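Local atomic coordinates of phenol hydroxylase component phN (Pseudomonas stutzeri, PDB entry 3U52), a protein that probably hydroxylates phenol at a diiron centre, as the iron-carrying subunit of a multicomponent bacterial monooxygenase. Residues I42-W47 and G186-L191; R92-L97 and S150-H155; L99-I104 and T144-M149. All coordinates share one frame; numbering follows the deposited sequence.

Interaction 1 (I42-W47 and G186-L191). With XE (xenon), chain X.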
loop_
_atom_site.group_PDB
_atom_site.type_symbol
_atom_site.label_atom_id
_atom_site.label_comp_id
_atom_site.label_asym_id
_atom_site.label_seq_id
_atom_site.Cartn_x
_atom_site.Cartn_y
_atom_site.Cartn_z
ATOM N N ILE A 42 15.016 -43.554 10.174
ATOM C CA ILE A 42 14.029 -43.438 9.081
ATOM C C ILE A 42 14.593 -44.002 7.775
ATOM O O ILE A 42 15.714 -43.706 7.435
ATOM C CB ILE A 42 13.571 -41.949 8.865
ATOM C CG1 ILE A 42 12.757 -41.473 10.092
ATOM C CG2 ILE A 42 12.799 -41.822 7.571
ATOM C CD1 ILE A 42 11.340 -42.121 10.217
ATOM N N LYS A 43 13.800 -44.801 7.055
ATOM C CA LYS A 43 14.251 -45.436 5.835
ATOM C C LYS A 43 13.495 -44.832 4.681
ATOM O O LYS A 43 12.258 -44.779 4.710
ATOM C CB LYS A 43 13.981 -46.933 5.872
ATOM C CG LYS A 43 14.636 -47.657 7.055
ATOM C CD LYS A 43 14.861 -49.149 6.724
ATOM C CE LYS A 43 15.392 -49.925 7.915
ATOM N NZ LYS A 43 14.318 -50.018 8.951
ATOM N N ILE A 44 14.242 -44.331 3.685
ATOM C CA ILE A 44 13.627 -43.830 2.489
ATOM C C ILE A 44 13.896 -44.836 1.387
ATOM O O ILE A 44 15.038 -45.176 1.106
ATOM C CB ILE A 44 14.107 -42.412 2.079
ATOM C CG1 ILE A 44 13.894 -41.403 3.227
ATOM C CG2 ILE A 44 13.326 -41.930 0.789
ATOM C CD1 ILE A 44 12.466 -41.247 3.683
ATOM N N THR A 45 12.819 -45.289 0.783
ATOM C CA THR A 45 12.804 -46.287 -0.290
ATOM C C THR A 45 12.959 -45.670 -1.706
ATOM O O THR A 45 13.601 -46.266 -2.574
ATOM C CB THR A 45 11.511 -47.089 -0.153
ATOM O OG1 THR A 45 11.727 -48.148 0.804
ATOM C CG2 THR A 45 11.024 -47.622 -1.492
ATOM N N ASP A 46 12.440 -44.459 -1.909
ATOM C CA ASP A 46 12.363 -43.867 -3.253
ATOM C C ASP A 46 11.935 -42.391 -3.210
ATOM O O ASP A 46 10.735 -42.073 -3.084
ATOM C CB ASP A 46 11.394 -44.662 -4.116
ATOM C CG ASP A 46 11.348 -44.187 -5.573
ATOM O OD1 ASP A 46 10.511 -44.753 -6.345
ATOM O OD2 ASP A 46 12.142 -43.286 -5.959
ATOM N N TRP A 47 12.932 -41.513 -3.340
ATOM C CA TRP A 47 12.721 -40.065 -3.231
ATOM C C TRP A 47 11.850 -39.534 -4.344
ATOM O O TRP A 47 11.172 -38.506 -4.174
ATOM C CB TRP A 47 14.037 -39.302 -3.158
ATOM C CG TRP A 47 14.607 -39.148 -1.759
ATOM C CD1 TRP A 47 15.707 -39.775 -1.257
ATOM C CD2 TRP A 47 14.110 -38.311 -0.701
ATOM N NE1 TRP A 47 15.937 -39.375 0.048
ATOM C CE2 TRP A 47 14.972 -38.470 0.402
ATOM C CE3 TRP A 47 13.016 -37.452 -0.578
ATOM C CZ2 TRP A 47 14.778 -37.799 1.603
ATOM C CZ3 TRP A 47 12.830 -36.784 0.617
ATOM C CH2 TRP A 47 13.694 -36.963 1.690
ATOM N N GLY A 186 17.585 -34.570 14.534
ATOM C CA GLY A 186 17.892 -34.775 13.104
ATOM C C GLY A 186 16.821 -34.183 12.169
ATOM O O GLY A 186 15.797 -33.608 12.648
ATOM N N PRO A 187 17.065 -34.267 10.841
ATOM C CA PRO A 187 16.206 -33.618 9.843
ATOM C C PRO A 187 14.766 -34.165 9.717
ATOM O O PRO A 187 13.833 -33.378 9.571
ATOM C CB PRO A 187 17.001 -33.785 8.513
ATOM C CG PRO A 187 17.941 -34.977 8.784
ATOM C CD PRO A 187 18.247 -34.933 10.243
ATOM N N PHE A 188 14.572 -35.480 9.801
ATOM C CA PHE A 188 13.211 -36.018 9.783
ATOM C C PHE A 188 12.374 -35.611 10.984
ATOM O O PHE A 188 11.154 -35.340 10.836
ATOM C CB PHE A 188 13.195 -37.537 9.558
ATOM C CG PHE A 188 13.718 -37.948 8.179
ATOM C CD1 PHE A 188 14.949 -38.554 8.057
ATOM C CD2 PHE A 188 12.948 -37.749 7.042
ATOM C CE1 PHE A 188 15.440 -38.925 6.796
ATOM C CE2 PHE A 188 13.419 -38.104 5.765
ATOM C CZ PHE A 188 14.688 -38.694 5.656
ATOM N N GLU A 189 12.996 -35.595 12.155
ATOM C CA GLU A 189 12.269 -35.164 13.373
ATOM C C GLU A 189 12.009 -33.663 13.291
ATOM O O GLU A 189 10.907 -33.210 13.608
ATOM C CB GLU A 189 13.009 -35.526 14.667
ATOM C CG GLU A 189 12.185 -35.156 15.914
ATOM C CD GLU A 189 12.830 -35.557 17.229
ATOM O OE1 GLU A 189 12.214 -35.269 18.259
ATOM O OE2 GLU A 189 13.925 -36.161 17.273
ATOM N N PHE A 190 12.983 -32.910 12.793
ATOM C CA PHE A 190 12.770 -31.450 12.623
ATOM C C PHE A 190 11.512 -31.230 11.758
ATOM O O PHE A 190 10.594 -30.466 12.150
ATOM C CB PHE A 190 13.974 -30.739 12.005
ATOM C CG PHE A 190 13.743 -29.246 11.730
ATOM C CD1 PHE A 190 13.851 -28.301 12.739
ATOM C CD2 PHE A 190 13.352 -28.816 10.472
ATOM C CE1 PHE A 190 13.626 -26.935 12.488
ATOM C CE2 PHE A 190 13.120 -27.467 10.217
ATOM C CZ PHE A 190 13.264 -26.533 11.230
ATOM N N LEU A 191 11.460 -31.902 10.611
ATOM C CA LEU A 191 10.273 -31.764 9.744
ATOM C C LEU A 191 8.973 -32.258 10.414
ATOM O O LEU A 191 7.900 -31.624 10.301
ATOM C CB LEU A 191 10.520 -32.441 8.397
ATOM C CG LEU A 191 10.753 -31.520 7.182
ATOM C CD1 LEU A 191 11.195 -30.025 7.402
ATOM C CD2 LEU A 191 11.551 -32.243 6.156
HETATM XE XE XE X . 10.956 -35.602 4.072
#
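Phe188 meets Ile42, Ile44 and Trp47 in turn, and its ring shows how one aromatic side chain can seat an irregular segment on the start of a helix. With CG anti to its carbonyl carbon (chi1 -65°), the side chain leaves the helix toward 42-47, and CB at once lies beside Ile42 CG1. Phe188 CD1 comes within 3.8 Å of Ile42 CB. The Ile42 methyl CG2 sits over the middle of one face, 3.8 Å from the ring centroid and 5° off the ring normal, a nearly centred CH-pi contact. Segment 42-47 belongs to the long connection between helices 30-33 and 58-81, whereas Phe188 stands in the first turn of helix 187-216, just beyond the N-cap residue Gly186; Glu40 accepts hydrogen bonds from the backbone N of both Phe188 and Glu189. That helix carries the iron ligand Glu199 and belongs to the helical fold of the methane/phenol/alkene hydroxylase family. Farther out, Phe188 CE2 touches Ile44 CD1 and, at 3.9 Å, the xenon atom. Phe188 CZ, the tip, rests 3.7 Å from Ile44 CG1, while Trp47 CZ2 approaches it at the edge of the phenyl ring from the opposite direction. Ile44 also turns its methyl CG2 onto one face of the Trp47 indole, toward the rim. With Phe188 cut back to an alanine, the Ile42 methyl would probably lose the face it rests on, and a gap open beside the xenon. Trp50, Trp47 CH2, 3.9 Å from xenon at the indole edge, and Leu191 CD2, 4.0 Å from xenon, complete that pocket.

Interaction 2 (R92-L97 and S150-H155). With CU (copper (II) ion), chain J.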
loop_
_atom_site.group_PDB
_atom_site.type_symbol
_atom_site.label_atom_id
_atom_site.label_comp_id
_atom_site.label_asym_id
_atom_site.label_seq_id
_atom_site.Cartn_x
_atom_site.Cartn_y
_atom_site.Cartn_z
ATOM N N ARG A 92 -4.049 -2.159 26.996
ATOM C CA ARG A 92 -3.860 -3.522 27.534
ATOM C C ARG A 92 -3.519 -4.462 26.382
ATOM O O ARG A 92 -2.771 -5.431 26.551
ATOM C CB ARG A 92 -5.101 -4.079 28.267
ATOM C CG ARG A 92 -5.377 -3.411 29.635
ATOM C CD ARG A 92 -6.639 -3.995 30.339
ATOM N NE ARG A 92 -7.808 -3.950 29.450
ATOM C CZ ARG A 92 -8.981 -4.576 29.645
ATOM N NH1 ARG A 92 -9.170 -5.354 30.718
ATOM N NH2 ARG A 92 -9.975 -4.446 28.747
ATOM N N TYR A 93 -4.099 -4.188 25.209
ATOM C CA TYR A 93 -3.929 -5.051 24.025
ATOM C C TYR A 93 -2.464 -5.174 23.644
ATOM O O TYR A 93 -2.055 -6.215 23.131
ATOM C CB TYR A 93 -4.741 -4.499 22.816
ATOM C CG TYR A 93 -4.345 -5.143 21.480
ATOM C CD1 TYR A 93 -4.891 -6.387 21.071
ATOM C CD2 TYR A 93 -3.395 -4.552 20.653
ATOM C CE1 TYR A 93 -4.518 -6.969 19.856
ATOM C CE2 TYR A 93 -3.014 -5.124 19.452
ATOM C CZ TYR A 93 -3.574 -6.304 19.048
ATOM O OH TYR A 93 -3.122 -6.830 17.850
ATOM N N VAL A 94 -1.661 -4.127 23.859
ATOM C CA VAL A 94 -0.280 -4.137 23.385
ATOM C C VAL A 94 0.545 -5.255 24.114
ATOM O O VAL A 94 1.535 -5.753 23.566
ATOM C CB VAL A 94 0.361 -2.773 23.498
ATOM C CG1 VAL A 94 1.821 -2.759 22.961
ATOM C CG2 VAL A 94 -0.515 -1.738 22.758
ATOM N N ASN A 95 0.085 -5.677 25.285
ATOM C CA ASN A 95 0.707 -6.809 25.973
ATOM C C ASN A 95 0.742 -8.122 25.195
ATOM O O ASN A 95 1.684 -8.885 25.355
ATOM C CB ASN A 95 0.119 -6.940 27.366
ATOM C CG ASN A 95 0.435 -5.690 28.205
ATOM O OD1 ASN A 95 1.565 -5.494 28.617
ATOM N ND2 ASN A 95 -0.542 -4.818 28.375
ATOM N N ALA A 96 -0.232 -8.327 24.319
ATOM C CA ALA A 96 -0.239 -9.454 23.422
ATOM C C ALA A 96 0.922 -9.304 22.461
ATOM O O ALA A 96 1.553 -10.292 22.122
ATOM C CB ALA A 96 -1.498 -9.507 22.687
ATOM N N LEU A 97 1.255 -8.077 22.065
ATOM C CA LEU A 97 2.369 -7.861 21.106
ATOM C C LEU A 97 3.768 -7.972 21.732
ATOM O O LEU A 97 4.753 -8.336 21.044
ATOM C CB LEU A 97 2.188 -6.533 20.338
ATOM C CG LEU A 97 0.830 -6.306 19.615
ATOM C CD1 LEU A 97 0.770 -4.903 18.972
ATOM C CD2 LEU A 97 0.486 -7.397 18.573
ATOM N N SER A 150 7.446 -2.133 14.857
ATOM C CA SER A 150 8.364 -1.036 15.009
ATOM C C SER A 150 7.695 0.187 15.614
ATOM O O SER A 150 8.226 0.809 16.524
ATOM C CB SER A 150 8.933 -0.666 13.656
ATOM O OG SER A 150 10.055 0.162 13.864
ATOM N N HIS A 151 6.505 0.493 15.126
ATOM C CA HIS A 151 5.820 1.711 15.505
ATOM C C HIS A 151 5.241 1.511 16.913
ATOM O O HIS A 151 5.177 2.469 17.686
ATOM C CB HIS A 151 4.710 2.031 14.485
ATOM C CG HIS A 151 4.008 3.336 14.746
ATOM N ND1 HIS A 151 4.600 4.559 14.505
ATOM C CD2 HIS A 151 2.786 3.603 15.266
ATOM C CE1 HIS A 151 3.747 5.523 14.804
ATOM N NE2 HIS A 151 2.637 4.965 15.263
ATOM N N TYR A 152 4.891 0.275 17.264
ATOM C CA TYR A 152 4.394 -0.004 18.640
ATOM C C TYR A 152 5.506 0.195 19.663
ATOM O O TYR A 152 5.277 0.752 20.744
ATOM C CB TYR A 152 3.746 -1.379 18.769
ATOM C CG TYR A 152 2.371 -1.479 18.124
ATOM C CD1 TYR A 152 2.193 -2.104 16.899
ATOM C CD2 TYR A 152 1.236 -0.964 18.783
ATOM C CE1 TYR A 152 0.903 -2.206 16.319
ATOM C CE2 TYR A 152 -0.017 -1.016 18.217
ATOM C CZ TYR A 152 -0.191 -1.653 16.994
ATOM O OH TYR A 152 -1.463 -1.699 16.455
ATOM N N ASN A 153 6.715 -0.242 19.295
ATOM C CA ASN A 153 7.929 -0.066 20.092
ATOM C C ASN A 153 8.260 1.402 20.380
ATOM O O ASN A 153 8.817 1.729 21.441
ATOM C CB ASN A 153 9.136 -0.743 19.412
ATOM C CG ASN A 153 10.441 -0.494 20.174
ATOM O OD1 ASN A 153 11.403 0.126 19.644
ATOM N ND2 ASN A 153 10.477 -0.928 21.419
ATOM N N LYS A 154 7.925 2.300 19.458
ATOM C CA LYS A 154 8.113 3.735 19.745
ATOM C C LYS A 154 7.177 4.324 20.795
ATOM O O LYS A 154 7.492 5.401 21.366
ATOM C CB LYS A 154 7.991 4.549 18.465
ATOM C CG LYS A 154 8.984 4.054 17.407
ATOM C CD LYS A 154 8.962 4.909 16.163
ATOM C CE LYS A 154 9.779 4.241 15.088
ATOM N NZ LYS A 154 9.962 5.173 13.923
ATOM N N HIS A 155 6.044 3.676 21.047
ATOM C CA HIS A 155 4.999 4.297 21.874
ATOM C C HIS A 155 4.618 3.517 23.131
ATOM O O HIS A 155 3.846 4.035 23.962
ATOM C CB HIS A 155 3.732 4.556 21.046
ATOM C CG HIS A 155 3.920 5.632 20.021
ATOM N ND1 HIS A 155 3.880 6.973 20.348
ATOM C CD2 HIS A 155 4.219 5.572 18.699
ATOM C CE1 HIS A 155 4.153 7.701 19.277
ATOM N NE2 HIS A 155 4.340 6.877 18.254
HETATM CU CU CU J . 3.277 7.369 22.308
#
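The carbonyl oxygen of Arg92 is gripped twice by Asn95, at the start of the turn from which Val94 and Leu97 reach Tyr152 on the other segment. Asn95 ND2 donates to Arg92 O at 2.9 Å, with an N-H...O angle of 153°, and Asn95 N reaches the same oxygen from the same face of the carbonyl plane. The side-chain donor is tilted out of that plane, while the oxygen lies close to the plane of the asparagine amide. Across the contact the chemistry turns apolar. Leu97 sends its CD1 methyl over the centre of the Tyr152 ring, 3.6 Å from the centroid and 6° off the normal, so that all six ring carbons are nearly equidistant from it. Val94 CG2 adds a looser touch at 4.4 Å from Tyr152 CD2. Tyr152 CG stands anti to its carbonyl carbon (chi1 -74°), which carries the ring across from helix 125-155 toward the beginning of helix 94-103. One turn on, His155 ND1 binds copper at 2.1 Å, together with His494. The two segments share no direct hydrogen bond, yet both Tyr93 and Tyr152 bond through their hydroxyls to the carboxylate of Asp219, one to each oxygen. The bond to Asp219 probably fixes where the end of the Tyr152 ring points, while Leu97 CD1, pressed on its face, would hinder its turning about its own axis.

Interaction 3 (L99-I104 and T144-M149). With XE (xenon), chain V.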
loop_
_atom_site.group_PDB
_atom_site.type_symbol
_atom_site.label_atom_id
_atom_site.label_comp_id
_atom_site.label_asym_id
_atom_site.label_seq_id
_atom_site.Cartn_x
_atom_site.Cartn_y
_atom_site.Cartn_z
ATOM N N LEU A 99 4.472 -10.098 24.166
ATOM C CA LEU A 99 4.553 -11.554 24.123
ATOM C C LEU A 99 4.910 -12.084 22.721
ATOM O O LEU A 99 5.767 -12.953 22.562
ATOM C CB LEU A 99 3.214 -12.126 24.607
ATOM C CG LEU A 99 2.906 -13.578 24.978
ATOM C CD1 LEU A 99 4.001 -14.272 25.841
ATOM C CD2 LEU A 99 1.565 -13.588 25.753
ATOM N N PHE A 100 4.258 -11.565 21.709
ATOM C CA PHE A 100 4.560 -11.960 20.345
ATOM C C PHE A 100 5.991 -11.664 19.897
ATOM O O PHE A 100 6.658 -12.568 19.398
ATOM C CB PHE A 100 3.589 -11.315 19.372
ATOM C CG PHE A 100 3.678 -11.882 17.963
ATOM C CD1 PHE A 100 4.483 -11.269 17.002
ATOM C CD2 PHE A 100 2.960 -13.025 17.604
ATOM C CE1 PHE A 100 4.575 -11.793 15.729
ATOM C CE2 PHE A 100 3.051 -13.559 16.295
ATOM C CZ PHE A 100 3.860 -12.950 15.370
ATOM N N ILE A 101 6.454 -10.423 20.053
ATOM C CA ILE A 101 7.801 -10.036 19.599
ATOM C C ILE A 101 8.966 -10.701 20.357
ATOM O O ILE A 101 10.061 -10.870 19.795
ATOM C CB ILE A 101 7.980 -8.504 19.592
ATOM C CG1 ILE A 101 9.133 -8.103 18.661
ATOM C CG2 ILE A 101 8.213 -7.966 21.047
ATOM C CD1 ILE A 101 9.279 -6.600 18.438
ATOM N N SER A 102 8.746 -11.063 21.630
ATOM C CA SER A 102 9.793 -11.674 22.422
ATOM C C SER A 102 9.718 -13.213 22.450
ATOM O O SER A 102 10.746 -13.894 22.674
ATOM C CB SER A 102 9.809 -11.062 23.817
ATOM O OG SER A 102 8.563 -11.221 24.424
ATOM N N GLY A 103 8.518 -13.768 22.205
ATOM C CA GLY A 103 8.332 -15.228 22.223
ATOM C C GLY A 103 8.016 -15.936 20.913
ATOM O O GLY A 103 8.289 -17.159 20.776
ATOM N N ILE A 104 7.431 -15.223 19.957
ATOM C CA ILE A 104 7.000 -15.855 18.689
ATOM C C ILE A 104 7.860 -15.403 17.505
ATOM O O ILE A 104 8.382 -16.283 16.768
ATOM C CB ILE A 104 5.475 -15.715 18.364
ATOM C CG1 ILE A 104 4.628 -16.552 19.316
ATOM C CG2 ILE A 104 5.163 -16.271 16.976
ATOM C CD1 ILE A 104 4.083 -15.760 20.478
ATOM N N THR A 144 9.366 -8.880 8.493
ATOM C CA THR A 144 8.142 -8.094 8.408
ATOM C C THR A 144 7.466 -7.913 9.783
ATOM O O THR A 144 6.873 -6.883 10.041
ATOM C CB THR A 144 7.130 -8.668 7.394
ATOM O OG1 THR A 144 6.657 -9.918 7.861
ATOM C CG2 THR A 144 7.751 -8.879 6.013
ATOM N N GLN A 145 7.573 -8.900 10.673
ATOM C CA GLN A 145 7.180 -8.712 12.061
ATOM C C GLN A 145 7.998 -7.628 12.777
ATOM O O GLN A 145 7.408 -6.801 13.443
ATOM C CB GLN A 145 7.202 -10.061 12.822
ATOM C CG GLN A 145 6.077 -10.962 12.290
ATOM C CD GLN A 145 6.198 -12.397 12.755
ATOM O OE1 GLN A 145 6.967 -12.670 13.665
ATOM N NE2 GLN A 145 5.417 -13.323 12.138
ATOM N N GLN A 146 9.326 -7.576 12.587
ATOM C CA GLN A 146 10.112 -6.488 13.185
ATOM C C GLN A 146 9.617 -5.142 12.674
ATOM O O GLN A 146 9.612 -4.143 13.425
ATOM C CB GLN A 146 11.596 -6.568 12.852
ATOM C CG GLN A 146 12.293 -7.825 13.337
ATOM C CD GLN A 146 12.235 -7.992 14.845
ATOM O OE1 GLN A 146 12.470 -7.034 15.606
ATOM N NE2 GLN A 146 11.953 -9.223 15.292
ATOM N N HIS A 147 9.242 -5.094 11.401
ATOM C CA HIS A 147 8.793 -3.829 10.805
ATOM C C HIS A 147 7.399 -3.496 11.293
ATOM O O HIS A 147 7.126 -2.332 11.579
ATOM C CB HIS A 147 8.910 -3.893 9.267
ATOM C CG HIS A 147 10.339 -3.939 8.802
ATOM N ND1 HIS A 147 10.746 -4.603 7.669
ATOM C CD2 HIS A 147 11.447 -3.353 9.300
ATOM C CE1 HIS A 147 12.044 -4.462 7.511
ATOM N NE2 HIS A 147 12.496 -3.713 8.493
ATOM N N ALA A 148 6.551 -4.519 11.457
ATOM C CA ALA A 148 5.160 -4.334 11.919
ATOM C C ALA A 148 5.093 -3.733 13.316
ATOM O O ALA A 148 4.283 -2.850 13.572
ATOM C CB ALA A 148 4.350 -5.656 11.893
ATOM N N MET A 149 5.926 -4.266 14.210
ATOM C CA MET A 149 5.968 -3.904 15.623
ATOM C C MET A 149 6.748 -2.610 15.878
ATOM O O MET A 149 6.685 -2.042 16.969
ATOM C CB MET A 149 6.612 -5.022 16.434
ATOM C CG MET A 149 5.773 -6.321 16.563
ATOM S SD MET A 149 4.139 -5.865 17.195
ATOM C CE MET A 149 3.050 -5.818 15.775
HETATM XE XE XE V . 2.946 -8.888 13.682
HETATM O O HOH W 1 12.134 -10.187 18.175
#
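Phe100 meets Gln145 across two helices of the buried core, with its CG anti to the backbone N (chi1 -169°) and the ring thereby swung toward helix 125-155. Its CE1 comes to 3.3 Å from Gln145 OE1, and the side chains cross at about a right angle, with ring and amide planes 63° apart. Gln145 CG lies in the ring plane, at its edge. The amide has polar partners of its own: OE1 is hydrogen-bonded to Ser105 and NE2 to Glu108, an iron ligand, so Gln145 is a second-shell residue of the diiron site. Phe100 CE1 also lines a xenon pocket, at 3.9 Å from the gas atom, with Thr222 and Ala148. Met149 CE approaches the xenon to 3.7 Å. Both helices belong to the bundle that carries the diiron centre in this hydroxylase family: Glu108 follows on helix 105-121, and Glu138 and His141 precede 144-149. Segments 99-103 and 144-149 run roughly antiparallel, at 146°, with their axes 11.0 Å apart. Next comes Ile101, whose extended CG1-CD1 arm slides past Met149 in the opposite direction, CD1 resting 3.7 Å from Met149 CB. Its backbone takes a polar route: a water donates to Ile101 O at 2.7 Å and accepts from Gln146 NE2. At the end of the segment, Ile104 lays its CB over one face of the Phe100 ring, 3.7 Å above the plane and toward the rim.

How the interactions relate
Followed from the N terminus, the chain sets down 42-47 first, then 92-97 and 99-104 along helix 94-103, and the three loops close in reverse order. Interaction 3 closes first, when helix 125-155 brings 144-149 back; interaction 2 closes next on the same helix, and interaction 1 last. The loops thus nest, 3 within 2 within 1, and none cross. Interactions 2 and 3 are successive parts of one helix pair, their centres about 10 Å apart, and touch where Leu97 CB meets Met149 SD at 3.8 Å. Interaction 1, its centre about 41 Å from that of interaction 2, across the chain's centre, joins the connection between helices 30-33 and 58-81 to the start of helix 187-216.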